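Local coordinates for RegF protein (Neisseria gonorrhoeae, PDB 4HOJ), which binds glutathione as a member of the glutathione S-transferase superfamily, also binds calcium ions, and is probably a stringent starvation protein A-type regulator, at residues A[142-147]-A[151-156]; A[71-76]-A[80-85]; A[14-19]-A[159-164]. All blocks are in the same frame, centred on the assembly; numbering follows the deposited sequence.

Contact 1: residues A[142-147]-A[151-156]; sequences KYILGE and MIDVAL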
# COMPACT_ATOMS: atom_id res chain seq x y z
N LYS A 142 -7.72 18.84 -14.61
CA LYS A 142 -7.10 18.27 -15.82
C LYS A 142 -6.59 16.87 -15.55
O LYS A 142 -6.72 15.98 -16.40
CB LYS A 142 -5.95 19.16 -16.32
CG LYS A 142 -5.33 18.78 -17.70
CD LYS A 142 -4.58 20.00 -18.33
CE LYS A 142 -3.67 19.61 -19.52
NZ LYS A 142 -2.20 19.57 -19.14
N TYR A 143 -6.00 16.66 -14.37
CA TYR A 143 -5.48 15.34 -14.02
C TYR A 143 -6.11 14.95 -12.68
O TYR A 143 -6.79 15.77 -12.05
CB TYR A 143 -3.96 15.37 -13.92
CG TYR A 143 -3.33 15.77 -15.22
CD1 TYR A 143 -3.09 14.85 -16.20
CD2 TYR A 143 -2.97 17.09 -15.45
CE1 TYR A 143 -2.53 15.22 -17.42
CE2 TYR A 143 -2.40 17.48 -16.66
CZ TYR A 143 -2.18 16.54 -17.63
OH TYR A 143 -1.61 16.89 -18.83
N ILE A 144 -5.87 13.72 -12.23
CA ILE A 144 -6.58 13.25 -11.04
C ILE A 144 -6.29 14.10 -9.79
O ILE A 144 -7.20 14.35 -9.00
CB ILE A 144 -6.34 11.76 -10.77
CG1 ILE A 144 -6.72 10.94 -11.98
CG2 ILE A 144 -7.23 11.28 -9.64
CD1 ILE A 144 -6.40 9.50 -11.78
N LEU A 145 -5.05 14.56 -9.59
CA LEU A 145 -4.75 15.33 -8.38
C LEU A 145 -4.85 16.83 -8.57
O LEU A 145 -4.66 17.62 -7.62
CB LEU A 145 -3.36 15.01 -7.85
CG LEU A 145 -3.17 13.56 -7.41
CD1 LEU A 145 -1.83 13.48 -6.70
CD2 LEU A 145 -4.30 13.11 -6.49
N GLY A 146 -5.15 17.28 -9.78
CA GLY A 146 -5.15 18.71 -10.01
C GLY A 146 -4.65 19.04 -11.39
O GLY A 146 -4.84 18.29 -12.34
N GLU A 147 -3.98 20.17 -11.54
CA GLU A 147 -3.65 20.56 -12.90
C GLU A 147 -2.34 19.92 -13.36
O GLU A 147 -1.97 20.09 -14.52
CB GLU A 147 -3.66 22.08 -13.04
CG GLU A 147 -2.79 22.71 -12.05
CD GLU A 147 -2.84 24.28 -12.04
OE1 GLU A 147 -3.87 24.96 -12.39
OE2 GLU A 147 -1.79 24.83 -11.69
N MET A 151 1.86 10.43 -10.65
CA MET A 151 1.91 8.96 -10.55
C MET A 151 0.52 8.37 -10.35
O MET A 151 0.25 7.22 -10.67
CB MET A 151 2.75 8.62 -9.32
CG MET A 151 2.94 7.15 -9.27
SD MET A 151 4.11 6.75 -10.56
CE MET A 151 5.63 7.17 -9.71
N ILE A 152 -0.39 9.17 -9.82
CA ILE A 152 -1.74 8.69 -9.66
C ILE A 152 -2.44 8.44 -11.01
O ILE A 152 -3.14 7.45 -11.23
CB ILE A 152 -2.57 9.58 -8.67
CG1 ILE A 152 -1.76 10.04 -7.42
CG2 ILE A 152 -3.83 8.82 -8.26
CD1 ILE A 152 -0.85 9.11 -6.73
N ASP A 153 -2.19 9.35 -11.95
CA ASP A 153 -2.62 9.14 -13.33
C ASP A 153 -1.97 7.91 -13.97
O ASP A 153 -2.60 7.10 -14.65
CB ASP A 153 -2.29 10.37 -14.17
CG ASP A 153 -2.91 11.64 -13.59
OD1 ASP A 153 -4.15 11.77 -13.62
OD2 ASP A 153 -2.16 12.50 -13.11
N VAL A 154 -0.70 7.73 -13.68
CA VAL A 154 0.02 6.58 -14.19
C VAL A 154 -0.64 5.30 -13.72
O VAL A 154 -0.84 4.35 -14.52
CB VAL A 154 1.48 6.59 -13.73
CG1 VAL A 154 2.16 5.24 -14.00
CG2 VAL A 154 2.23 7.73 -14.41
N ALA A 155 -0.97 5.22 -12.43
CA ALA A 155 -1.49 3.96 -11.86
C ALA A 155 -2.86 3.59 -12.49
O ALA A 155 -3.15 2.42 -12.69
CB ALA A 155 -1.58 4.11 -10.35
N LEU A 156 -3.69 4.59 -12.79
CA LEU A 156 -5.00 4.33 -13.33
C LEU A 156 -5.00 4.08 -14.84
O LEU A 156 -5.86 3.36 -15.34
CB LEU A 156 -5.87 5.55 -13.01
CG LEU A 156 -7.32 5.48 -13.54
CD1 LEU A 156 -8.09 4.27 -12.97
CD2 LEU A 156 -8.04 6.79 -13.18
O HOH W 1 -2.48 14.04 -10.99
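Ile144 donates its backbone N-H to OD1 of Asp153, on the first turn of helix 151-161. The bond from N to OD1 is 2.9 Å and nearly straight, at 172°. It uses the syn lone pair of OD1, and the same oxygen is hydrogen-bonded to the hydroxyl of Tyr180.

The side chain of Ile144 slides past this carboxylate, running the opposite way, and ends against the helix. Its CB lies 3.6 Å from Asp153 OD1. CG1, anti to the carbonyl carbon (chi1 -56°), comes closer, 3.2 Å from OD1. The tip, CD1, passes the acid and presses on CD2 of Leu156 at 3.5 Å, a tight carbon pair. The two side chains cross at about a right angle.

Asp153 OD2 takes a hydrogen bond from a water at 2.6 Å, and that water accepts the N-H of Leu145. CB of Tyr143 packs 3.5 Å from OD2. Next along the turn, CD1 of Leu145 meets CG1 of Ile152 at 3.5 Å.

The carboxylate therefore grips the type I turn 143-146 both directly and through water. OD2 also accepts the backbone N of Ser150, while the Ser150 hydroxyl is hydrogen-bonded to the N of Ile152, one residue short of the classical capping-box partner. The Ser-x-x-Asp sequence and the return bond from Asp153 are those of the N-capping box known from the C-terminal domain of glutathione S-transferases.

Contact 2: residues A[71-76]-A[80-85]; sequences YIDERF and QLMPGD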
# COMPACT_ATOMS: atom_id res chain seq x y z
N TYR A 71 9.72 3.81 -6.17
CA TYR A 71 11.17 3.72 -6.25
C TYR A 71 11.68 4.47 -7.47
O TYR A 71 12.57 5.30 -7.35
CB TYR A 71 11.64 2.24 -6.25
CG TYR A 71 13.10 2.13 -6.53
CD1 TYR A 71 14.04 2.44 -5.56
CD2 TYR A 71 13.54 1.68 -7.76
CE1 TYR A 71 15.40 2.32 -5.83
CE2 TYR A 71 14.90 1.56 -8.04
CZ TYR A 71 15.82 1.89 -7.09
OH TYR A 71 17.15 1.75 -7.34
N ILE A 72 11.11 4.20 -8.64
CA ILE A 72 11.60 4.84 -9.84
C ILE A 72 11.51 6.38 -9.70
O ILE A 72 12.42 7.10 -10.11
CB ILE A 72 10.86 4.32 -11.07
CG1 ILE A 72 11.21 2.86 -11.30
CG2 ILE A 72 11.32 5.14 -12.31
CD1 ILE A 72 10.25 2.19 -12.28
N ASP A 73 10.40 6.84 -9.12
CA ASP A 73 10.21 8.28 -8.99
C ASP A 73 11.27 8.90 -8.10
O ASP A 73 11.69 10.04 -8.33
CB ASP A 73 8.82 8.57 -8.42
CG ASP A 73 8.39 10.00 -8.63
OD1 ASP A 73 8.70 10.57 -9.71
OD2 ASP A 73 7.76 10.59 -7.72
N GLU A 74 11.70 8.17 -7.07
CA GLU A 74 12.70 8.69 -6.15
C GLU A 74 14.10 8.51 -6.73
O GLU A 74 14.98 9.36 -6.51
CB GLU A 74 12.56 8.07 -4.74
CG GLU A 74 11.25 8.49 -4.05
CD GLU A 74 11.18 8.09 -2.58
OE1 GLU A 74 12.03 7.27 -2.15
OE2 GLU A 74 10.26 8.59 -1.88
N ARG A 75 14.31 7.46 -7.50
CA ARG A 75 15.62 7.09 -8.02
C ARG A 75 16.05 8.01 -9.18
O ARG A 75 17.25 8.32 -9.35
CB ARG A 75 15.56 5.63 -8.45
CG ARG A 75 16.71 5.14 -9.22
CD ARG A 75 17.86 4.78 -8.31
NE ARG A 75 18.88 4.19 -9.15
CZ ARG A 75 19.66 4.87 -9.98
NH1 ARG A 75 19.56 6.19 -10.07
NH2 ARG A 75 20.56 4.22 -10.72
N PHE A 76 15.08 8.43 -9.99
CA PHE A 76 15.31 9.35 -11.12
C PHE A 76 14.40 10.54 -10.86
O PHE A 76 13.25 10.54 -11.30
CB PHE A 76 14.88 8.69 -12.43
CG PHE A 76 15.67 7.46 -12.80
CD1 PHE A 76 17.05 7.42 -12.68
CD2 PHE A 76 15.01 6.35 -13.32
CE1 PHE A 76 17.75 6.29 -13.04
CE2 PHE A 76 15.72 5.22 -13.69
CZ PHE A 76 17.09 5.20 -13.55
N GLN A 80 9.66 15.07 -11.72
CA GLN A 80 8.90 14.55 -10.57
C GLN A 80 7.49 14.09 -10.93
O GLN A 80 6.73 14.82 -11.58
CB GLN A 80 8.79 15.60 -9.46
CG GLN A 80 10.13 16.18 -9.04
CD GLN A 80 10.02 17.57 -8.40
OE1 GLN A 80 9.20 18.40 -8.81
NE2 GLN A 80 10.87 17.82 -7.41
N LEU A 81 7.13 12.87 -10.54
CA LEU A 81 5.81 12.37 -10.82
C LEU A 81 4.91 12.50 -9.61
O LEU A 81 3.79 12.10 -9.63
CB LEU A 81 5.85 10.92 -11.40
CG LEU A 81 6.43 10.88 -12.82
CD1 LEU A 81 6.50 9.45 -13.34
CD2 LEU A 81 5.59 11.77 -13.72
N MET A 82 5.37 13.15 -8.55
CA MET A 82 4.50 13.47 -7.42
C MET A 82 4.61 14.95 -7.08
O MET A 82 5.65 15.55 -7.26
CB MET A 82 4.88 12.63 -6.19
CG MET A 82 4.80 11.10 -6.35
SD MET A 82 3.11 10.46 -6.21
CE MET A 82 3.17 9.65 -4.55
N PRO A 83 3.55 15.53 -6.47
CA PRO A 83 3.66 16.90 -5.91
C PRO A 83 4.69 16.95 -4.80
O PRO A 83 5.02 15.90 -4.26
CB PRO A 83 2.27 17.15 -5.34
CG PRO A 83 1.60 15.79 -5.27
CD PRO A 83 2.19 14.98 -6.35
N GLY A 84 5.23 18.12 -4.50
CA GLY A 84 6.13 18.26 -3.36
C GLY A 84 5.43 18.39 -2.03
O GLY A 84 6.02 18.15 -0.96
N ASP A 85 4.18 18.80 -2.06
CA ASP A 85 3.51 19.20 -0.83
C ASP A 85 3.10 17.93 -0.05
O ASP A 85 2.38 17.10 -0.60
CB ASP A 85 2.28 20.01 -1.20
CG ASP A 85 1.38 20.27 -0.02
OD1 ASP A 85 1.89 20.52 1.09
OD2 ASP A 85 0.15 20.22 -0.23
O HOH W 2 8.25 13.20 -7.47
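Asp73, near the end of helix 65-75, reaches across to the backbone of Leu81 and Met82. Its CG stands anti to the backbone N (chi1 -163°), which carries the carboxylate off the helix toward the loop.

The tight part lies at OD1. The N-H of Leu81 bonds to OD1 at 2.9 Å, on the syn side but 20° out of the carboxylate plane. The bond is somewhat bent, at 152°. CB of Leu81 packs 3.3 Å from the same oxygen. OD1 also forms a salt bridge with Lys25, so a buried negative charge is met by an amide and an ammonium group.

OD2 is held differently. CG of Met82 lies 3.3 Å from it, and a water links the backbone N of Met82 to it. That water donates to OD2 at 2.7 Å and accepts from Met82 N at 3.1 Å.

The looser side is at Gln80. Gln80 is exposed and its amide turns from the helix, and it offers Asp73 little more than its carbonyl carbon.

Helix 13-25 lies against this region, with Val21 touching both Ile72 and Leu81. Met151 of helix 151-161 packs on Asp73, Leu81 and Met82. Elsewhere round the helix Tyr71 touches Leu60 and Leu62 of strand 60-63, and Glu74, next to Asp73, forms salt bridges with Arg89 and Arg93 of the second subunit.

Contact 3: residues A[14-19]-A[159-164]; sequences FSHRCR and LLWRLD. With CA (calcium ion), chain B; GSH (glutathione), chain C.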
# COMPACT_ATOMS: atom_id res chain seq x y z
N PHE A 14 -0.50 -4.13 -14.72
CA PHE A 14 0.39 -3.70 -13.64
C PHE A 14 1.76 -3.47 -14.15
O PHE A 14 2.40 -2.46 -13.81
CB PHE A 14 0.35 -4.73 -12.49
CG PHE A 14 -1.04 -4.93 -11.95
CD1 PHE A 14 -1.59 -3.96 -11.14
CD2 PHE A 14 -1.80 -6.00 -12.31
CE1 PHE A 14 -2.86 -4.10 -10.63
CE2 PHE A 14 -3.12 -6.14 -11.86
CZ PHE A 14 -3.65 -5.17 -11.01
N SER A 15 2.21 -4.30 -15.11
CA SER A 15 3.48 -4.05 -15.82
C SER A 15 3.41 -2.77 -16.68
O SER A 15 4.39 -2.03 -16.80
CB SER A 15 3.82 -5.25 -16.77
OG SER A 15 4.02 -6.46 -15.99
N HIS A 16 2.24 -2.55 -17.26
CA HIS A 16 2.00 -1.38 -18.09
C HIS A 16 2.25 -0.10 -17.26
O HIS A 16 2.87 0.86 -17.74
CB HIS A 16 0.58 -1.50 -18.61
CG HIS A 16 0.23 -0.50 -19.67
ND1 HIS A 16 -1.03 -0.48 -20.21
CD2 HIS A 16 0.92 0.55 -20.21
CE1 HIS A 16 -1.09 0.50 -21.11
NE2 HIS A 16 0.07 1.15 -21.12
N ARG A 17 1.85 -0.10 -15.97
CA ARG A 17 2.07 1.09 -15.14
C ARG A 17 3.56 1.38 -15.08
O ARG A 17 3.98 2.54 -15.20
CB ARG A 17 1.61 0.88 -13.67
CG ARG A 17 0.17 0.63 -13.46
CD ARG A 17 -0.04 0.31 -11.97
NE ARG A 17 -1.45 0.41 -11.58
CZ ARG A 17 -1.89 -0.02 -10.39
NH1 ARG A 17 -1.10 -0.74 -9.57
NH2 ARG A 17 -3.15 0.23 -10.10
N CYS A 18 4.36 0.33 -14.86
CA CYS A 18 5.81 0.53 -14.69
C CYS A 18 6.47 0.93 -16.00
O CYS A 18 7.34 1.81 -16.02
CB CYS A 18 6.44 -0.75 -14.14
SG CYS A 18 5.77 -1.27 -12.55
N ARG A 19 6.05 0.36 -17.13
CA ARG A 19 6.54 0.78 -18.44
C ARG A 19 6.23 2.24 -18.67
O ARG A 19 7.09 2.99 -19.16
CB ARG A 19 5.98 -0.16 -19.54
CG ARG A 19 6.64 -1.54 -19.51
CD ARG A 19 6.08 -2.40 -20.64
NE ARG A 19 4.95 -3.25 -20.24
CZ ARG A 19 3.68 -3.11 -20.64
NH1 ARG A 19 2.78 -4.09 -20.39
NH2 ARG A 19 3.30 -2.06 -21.33
N LEU A 159 -5.87 0.68 -16.72
CA LEU A 159 -7.28 0.29 -16.66
C LEU A 159 -8.13 1.05 -17.65
O LEU A 159 -8.89 0.45 -18.39
CB LEU A 159 -7.80 0.45 -15.24
CG LEU A 159 -9.33 0.32 -15.07
CD1 LEU A 159 -9.79 -1.03 -15.61
CD2 LEU A 159 -9.68 0.46 -13.60
N LEU A 160 -7.94 2.34 -17.72
CA LEU A 160 -8.72 3.11 -18.70
C LEU A 160 -8.41 2.71 -20.14
O LEU A 160 -9.31 2.68 -20.97
CB LEU A 160 -8.46 4.63 -18.50
CG LEU A 160 -8.78 5.12 -17.09
CD1 LEU A 160 -8.54 6.64 -16.98
CD2 LEU A 160 -10.20 4.79 -16.77
N TRP A 161 -7.14 2.33 -20.42
CA TRP A 161 -6.81 1.86 -21.76
C TRP A 161 -7.61 0.60 -22.10
O TRP A 161 -7.94 0.41 -23.28
CB TRP A 161 -5.31 1.54 -21.76
CG TRP A 161 -4.85 1.10 -23.11
CD1 TRP A 161 -4.50 -0.17 -23.44
CD2 TRP A 161 -4.73 1.88 -24.32
NE1 TRP A 161 -4.19 -0.25 -24.79
CE2 TRP A 161 -4.29 1.01 -25.33
CE3 TRP A 161 -4.96 3.23 -24.63
CZ2 TRP A 161 -4.08 1.44 -26.65
CZ3 TRP A 161 -4.72 3.66 -25.93
CH2 TRP A 161 -4.29 2.76 -26.91
N ARG A 162 -7.93 -0.22 -21.10
CA ARG A 162 -8.53 -1.53 -21.25
C ARG A 162 -10.03 -1.53 -21.12
O ARG A 162 -10.61 -2.64 -21.12
CB ARG A 162 -7.91 -2.52 -20.22
CG ARG A 162 -6.49 -2.95 -20.60
CD ARG A 162 -5.77 -3.58 -19.37
NE ARG A 162 -4.51 -4.18 -19.74
CZ ARG A 162 -3.38 -3.53 -20.02
NH1 ARG A 162 -3.37 -2.18 -19.92
NH2 ARG A 162 -2.26 -4.17 -20.31
N LEU A 163 -10.71 -0.37 -21.11
CA LEU A 163 -12.17 -0.46 -20.91
C LEU A 163 -12.86 -1.23 -22.02
O LEU A 163 -13.74 -2.07 -21.74
CB LEU A 163 -12.83 0.88 -20.75
CG LEU A 163 -12.31 1.70 -19.56
CD1 LEU A 163 -12.98 3.05 -19.51
CD2 LEU A 163 -12.48 0.94 -18.27
N ASP A 164 -12.47 -1.03 -23.29
CA ASP A 164 -13.06 -1.83 -24.37
C ASP A 164 -12.67 -3.31 -24.23
O ASP A 164 -13.56 -4.23 -24.36
CB ASP A 164 -12.62 -1.25 -25.73
CG ASP A 164 -13.28 -1.94 -26.93
OD1 ASP A 164 -14.17 -2.82 -26.80
OD2 ASP A 164 -12.92 -1.55 -28.07
CA CA B . -15.06 -4.71 -26.07
N1 GSH C . -0.37 -6.36 -6.95
CA1 GSH C . 0.43 -6.69 -8.16
C1 GSH C . 1.09 -5.47 -8.68
O11 GSH C . 2.21 -5.55 -9.25
O12 GSH C . 0.48 -4.39 -8.56
CB1 GSH C . -0.42 -7.43 -9.21
CG1 GSH C . 0.41 -8.01 -10.35
CD1 GSH C . -0.41 -9.01 -11.14
OE1 GSH C . -1.57 -9.27 -10.91
N2 GSH C . 0.30 -9.56 -12.20
CA2 GSH C . -0.36 -10.57 -13.03
C2 GSH C . 0.45 -11.83 -12.87
O2 GSH C . 1.67 -11.93 -12.82
CB2 GSH C . -0.40 -10.27 -14.49
SG2 GSH C . -1.19 -8.74 -14.89
N3 GSH C . -0.36 -13.04 -12.91
CA3 GSH C . 0.24 -14.36 -12.77
C3 GSH C . -0.31 -14.97 -11.53
O31 GSH C . -1.03 -14.38 -10.66
O32 GSH C . -0.00 -16.17 -11.36
O HOH W 3 -13.63 -6.88 -26.08
O HOH W 4 -16.81 -3.36 -25.19
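Arg162 NH1 donates to ND1 of His16, 2.9 Å away and nearly straight at 169°. NH1 lies in the imidazole plane, and ND1 lies close to the guanidinium plane, so the groups meet edge to edge. The planes themselves are turned 54° apart. His16 has CG anti to its own N (chi1 -170°), which sends the ring out toward helix 151-161.

The same ring points its edge at the face of Trp161, in an offset edge-to-face pair. The ring centroids are 5.7 Å apart, with His16 CE1 4.2 Å from Trp161 CD1. Glu198 fixes both partners: its carbonyl accepts Trp161 NE1, and its carboxylate forms a salt bridge with Arg162 NH2.

Each segment also carries a ligand away from this bond. CB1 of glutathione sits over one face of the Phe14 ring, 3.7 Å above its plane. At the far end of the other segment Asp164 binds a calcium ion through OD1 at 2.2 Å and its carbonyl O at 2.3 Å, with Asp167 and two waters.

Since ND1 is an acceptor here, the imidazole is probably not doubly protonated. Glu198, which also pairs with Arg19, probably offsets the buried charge of Arg162, and His16 joins the thioredoxin-like domain to the helical one.

Along the chain contact 2 closes before contact 1 opens, and both are nested inside the long loop closed by contact 3. Helix 151-161 links them: contact 1 uses its first turns and contact 3 its end. Contacts 1 and 2 have centres about 13 Å apart and join where Met151 N probably bonds to Leu81 O at 2.7 Å. The centres of contacts 1 and 3 lie about 14 Å apart, bridged by Arg17 NE and Ala155 O, again a probable hydrogen bond. Contacts 2 and 3 are about 20 Å apart between centres and do not touch. The helix thus packs along helix 13-25, from the interdomain loop at its start to His16 at its end, and so ties the two domains together.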